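Side-chain contacts in KLLA0C04147p (Kluyveromyces lactis, PDB 5H2A), which is the ankyrin-repeat part of the oxysterol-binding protein relative Osh1, which probably binds and transfers sterols at the nucleus-vacuole junction: residues Q60-P63 with A64-K68; Q105-G108 with D109-T112. One frame throughout, in Å; residues are numbered along the deposited sequence.

Contact 1 (Q60-P63 with A64-K68); sequences QVSP and ASLIK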
loop_
_atom_site.group_PDB
_atom_site.type_symbol
_atom_site.label_atom_id
_atom_site.label_comp_id
_atom_site.label_asym_id
_atom_site.label_seq_id
_atom_site.Cartn_x
_atom_site.Cartn_y
_atom_site.Cartn_z
ATOM N N GLN A 60 -14.126 4.419 -16.814
ATOM C CA GLN A 60 -14.933 3.746 -17.834
ATOM C C GLN A 60 -15.429 4.707 -18.916
ATOM O O GLN A 60 -15.470 4.331 -20.087
ATOM C CB GLN A 60 -16.132 3.027 -17.208
ATOM C CG GLN A 60 -15.808 1.762 -16.416
ATOM C CD GLN A 60 -17.002 1.312 -15.586
ATOM O OE1 GLN A 60 -16.860 0.904 -14.434
ATOM N NE2 GLN A 60 -18.189 1.413 -16.163
ATOM N N VAL A 61 -15.865 5.923 -18.557
ATOM C CA VAL A 61 -16.663 6.713 -19.504
ATOM C C VAL A 61 -16.151 8.140 -19.726
ATOM O O VAL A 61 -16.630 8.838 -20.633
ATOM C CB VAL A 61 -18.144 6.779 -19.059
ATOM C CG1 VAL A 61 -18.698 5.386 -18.717
ATOM C CG2 VAL A 61 -18.309 7.764 -17.876
ATOM N N SER A 62 -15.189 8.607 -18.894
ATOM C CA SER A 62 -14.867 10.038 -18.881
ATOM C C SER A 62 -13.612 10.358 -19.689
ATOM O O SER A 62 -12.713 9.517 -19.804
ATOM C CB SER A 62 -14.638 10.527 -17.445
ATOM O OG SER A 62 -15.858 10.536 -16.723
ATOM N N PRO A 63 -13.501 11.602 -20.179
ATOM C CA PRO A 63 -12.223 12.070 -20.742
ATOM C C PRO A 63 -11.137 12.118 -19.687
ATOM O O PRO A 63 -11.400 12.351 -18.504
ATOM C CB PRO A 63 -12.532 13.488 -21.247
ATOM C CG PRO A 63 -14.001 13.708 -21.058
ATOM C CD PRO A 63 -14.503 12.681 -20.090
ATOM N N ALA A 64 -9.890 11.963 -20.139
ATOM C CA ALA A 64 -8.766 11.995 -19.213
ATOM C C ALA A 64 -8.682 13.328 -18.479
ATOM O O ALA A 64 -8.233 13.369 -17.332
ATOM C CB ALA A 64 -7.467 11.693 -19.971
ATOM N N SER A 65 -9.138 14.425 -19.094
ATOM C CA SER A 65 -9.069 15.714 -18.407
ATOM C C SER A 65 -9.926 15.716 -17.141
ATOM O O SER A 65 -9.525 16.272 -16.108
ATOM C CB SER A 65 -9.504 16.839 -19.342
ATOM O OG SER A 65 -10.839 16.634 -19.794
ATOM N N LEU A 66 -11.112 15.115 -17.206
ATOM C CA LEU A 66 -11.966 15.053 -16.022
ATOM C C LEU A 66 -11.396 14.093 -14.985
ATOM O O LEU A 66 -11.443 14.375 -13.779
ATOM C CB LEU A 66 -13.385 14.653 -16.415
ATOM C CG LEU A 66 -14.399 14.449 -15.280
ATOM C CD1 LEU A 66 -14.508 15.674 -14.379
ATOM C CD2 LEU A 66 -15.749 14.109 -15.882
ATOM N N ILE A 67 -10.849 12.962 -15.432
ATOM C CA ILE A 67 -10.194 12.034 -14.510
ATOM C C ILE A 67 -9.070 12.732 -13.761
ATOM O O ILE A 67 -8.952 12.613 -12.533
ATOM C CB ILE A 67 -9.689 10.796 -15.273
ATOM C CG1 ILE A 67 -10.882 9.974 -15.763
ATOM C CG2 ILE A 67 -8.759 9.955 -14.365
ATOM C CD1 ILE A 67 -10.518 8.969 -16.849
ATOM N N LYS A 68 -8.248 13.511 -14.474
ATOM C CA LYS A 68 -7.167 14.245 -13.806
ATOM C C LYS A 68 -7.685 15.195 -12.742
ATOM O O LYS A 68 -7.094 15.312 -11.659
ATOM C CB LYS A 68 -6.339 15.028 -14.824
ATOM C CG LYS A 68 -5.408 14.146 -15.630
ATOM C CD LYS A 68 -4.859 14.905 -16.840
ATOM C CE LYS A 68 -4.067 13.990 -17.748
ATOM N NZ LYS A 68 -3.484 14.772 -18.881
#
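Ser62 sits against Leu66 and Ile67, the two buried side chains of the first turn of helix 64-74, and offers each a different part of itself. Its hydroxyl lies alongside one methyl of Leu66, with OG 3.7 Å from CD2, while its CB is 4.2 Å from CG1 of Ile67. The serine OG stands anti to its own carbonyl carbon (chi1 -70°); there it is hydrogen-bonded to the backbone carbonyl of Leu23 in helix 12-25, so a polar atom beside a leucine methyl has its partner. Ile67 has CG1 on the side of its backbone N (chi1 -68°) and an extended chi2, which carries CD1 back toward the end of helix 54-61, to 3.7 Å from the carbonyl oxygen of Ser62. At the root of Leu66, CB lies 4.3 Å from CD of the Pro63 ring, a loose apolar touch. The stretch is the tight connection between two consecutive helices, 54-61 and 64-74, in an ankyrin-repeat domain: Ser62 is the first residue to leave the earlier helix and Pro63 is the N-cap residue of the next. The carbonyl of Pro63 starts the new helix, its O accepting the N-H of Ile67 (N to O 3.2 Å) in the carbonyl plane, nearly straight at 168°; the N-H of Leu66 makes only a weak, bent bond to the same oxygen. CB of Pro63 comes within 3.9 Å of OG of Ser65; both residues are exposed.

Contact 2 (Q105-G108 with D109-T112); sequences QSRG and DVVT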
loop_
_atom_site.group_PDB
_atom_site.type_symbol
_atom_site.label_atom_id
_atom_site.label_comp_id
_atom_site.label_asym_id
_atom_site.label_seq_id
_atom_site.Cartn_x
_atom_site.Cartn_y
_atom_site.Cartn_z
ATOM N N GLN A 105 -8.780 -1.450 -20.050
ATOM C CA GLN A 105 -9.282 -0.647 -21.158
ATOM C C GLN A 105 -8.185 -0.043 -22.022
ATOM O O GLN A 105 -8.501 0.681 -22.973
ATOM C CB GLN A 105 -10.169 0.490 -20.621
ATOM C CG GLN A 105 -11.443 -0.009 -20.005
ATOM C CD GLN A 105 -12.265 1.102 -19.358
ATOM O OE1 GLN A 105 -12.700 0.963 -18.216
ATOM N NE2 GLN A 105 -12.463 2.203 -20.075
ATOM N N SER A 106 -6.915 -0.311 -21.715
ATOM C CA SER A 106 -5.791 0.250 -22.466
ATOM C C SER A 106 -5.819 1.778 -22.491
ATOM O O SER A 106 -5.518 2.401 -23.512
ATOM C CB SER A 106 -5.746 -0.314 -23.896
ATOM O OG SER A 106 -5.582 -1.715 -23.842
ATOM N N ARG A 107 -6.154 2.401 -21.355
ATOM C CA ARG A 107 -6.118 3.866 -21.261
ATOM C C ARG A 107 -4.748 4.257 -20.711
ATOM O O ARG A 107 -4.556 4.495 -19.518
ATOM C CB ARG A 107 -7.266 4.394 -20.400
ATOM C CG ARG A 107 -8.659 4.039 -20.951
ATOM C CD ARG A 107 -9.769 4.937 -20.317
ATOM N NE ARG A 107 -9.616 6.342 -20.693
ATOM C CZ ARG A 107 -10.462 7.299 -20.339
ATOM N NH1 ARG A 107 -11.518 6.991 -19.602
ATOM N NH2 ARG A 107 -10.255 8.548 -20.721
ATOM N N GLY A 108 -3.765 4.298 -21.619
ATOM C CA GLY A 108 -2.390 4.508 -21.203
ATOM C C GLY A 108 -2.192 5.801 -20.436
ATOM O O GLY A 108 -1.445 5.844 -19.462
ATOM N N ASP A 109 -2.865 6.877 -20.866
ATOM C CA ASP A 109 -2.684 8.162 -20.195
ATOM C C ASP A 109 -3.230 8.123 -18.773
ATOM O O ASP A 109 -2.636 8.703 -17.859
ATOM C CB ASP A 109 -3.348 9.281 -21.007
ATOM C CG ASP A 109 -4.806 8.963 -21.427
ATOM O OD1 ASP A 109 -5.295 7.795 -21.313
ATOM O OD2 ASP A 109 -5.467 9.915 -21.907
ATOM N N VAL A 110 -4.363 7.443 -18.575
ATOM C CA VAL A 110 -4.945 7.306 -17.240
ATOM C C VAL A 110 -4.069 6.411 -16.364
ATOM O O VAL A 110 -3.869 6.685 -15.175
ATOM C CB VAL A 110 -6.382 6.754 -17.365
ATOM C CG1 VAL A 110 -6.995 6.500 -15.976
ATOM C CG2 VAL A 110 -7.246 7.719 -18.176
ATOM N N VAL A 111 -3.521 5.334 -16.943
ATOM C CA VAL A 111 -2.603 4.477 -16.192
ATOM C C VAL A 111 -1.434 5.297 -15.658
ATOM O O VAL A 111 -1.039 5.166 -14.496
ATOM C CB VAL A 111 -2.119 3.314 -17.075
ATOM C CG1 VAL A 111 -0.956 2.604 -16.408
ATOM C CG2 VAL A 111 -3.282 2.319 -17.335
ATOM N N THR A 112 -0.883 6.175 -16.493
ATOM C CA THR A 112 0.229 7.019 -16.066
ATOM C C THR A 112 -0.160 7.935 -14.909
ATOM O O THR A 112 0.589 8.063 -13.934
ATOM C CB THR A 112 0.732 7.833 -17.258
ATOM O OG1 THR A 112 1.292 6.937 -18.224
ATOM C CG2 THR A 112 1.798 8.828 -16.825
#
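Arg107 brings its guanidinium under Val110, whose CG2 methyl lies over one face of the group, 3.6 Å above the plane and displaced toward its rim. Between the two side chains the closest atom is NE, 3.7 Å from CG2, and nearer the backbone the CB atoms of Arg107 and Val110 meet at 3.9 Å. A bend at chi3 (65°) folds the arginine chain and brings its planar end under the valine methyl instead of running straight on. Val110 directs CG2 to the side of its own backbone N, the branch that meets the arginine. The backbone closes the first turn with bonds from Val111 N to Arg107 O (2.9 Å) and from Thr112 N to Gly108 O (3.0 Å). Val111 also brings its CG2 to 3.3 Å from Arg107 O. Asp109 curls back on the turn (chi1 49°), where OD1 takes a weak bond from the N-H of Val110; OD1 lies 4.6 Å from NE of Arg107, not in contact, though the opposite charges may attract weakly. Further out, the guanidinium is held by a hydrogen bond from NH1 to the carbonyl of Val59, while Val111 packs on Met144 and Met145 of helix 139-165. Ser106, with positive phi, ends helix 98-104 in a Schellman motif, and Arg107 follows as the N-cap residue of helix 108-115; together they form the short turn between the paired antiparallel helices of an ankyrin repeat, consistent with the repeat predicted here.

How the contacts relate
Both contacts are tight turns between consecutive helices, with centres 10 Å apart. Contact 1 joins helices 54-61 and 64-74, contact 2 helices 98-104 and 108-115. Both are partly buried: three of six touching residues are buried and two exposed in contact 1, two buried and one exposed in contact 2. In contact 1 a small serine and a proline meet aliphatic chains; in contact 2 a valine methyl covers one face of a charged guanidinium. That arginine also ties the turns together: Arg107 NH2 lies 2.8 Å from Ser62 O, a probable hydrogen bond, and its NH1 packs on CD1 of Ile67. Contact 1 also packs on helix 12-25, contact 2 on helix 139-165.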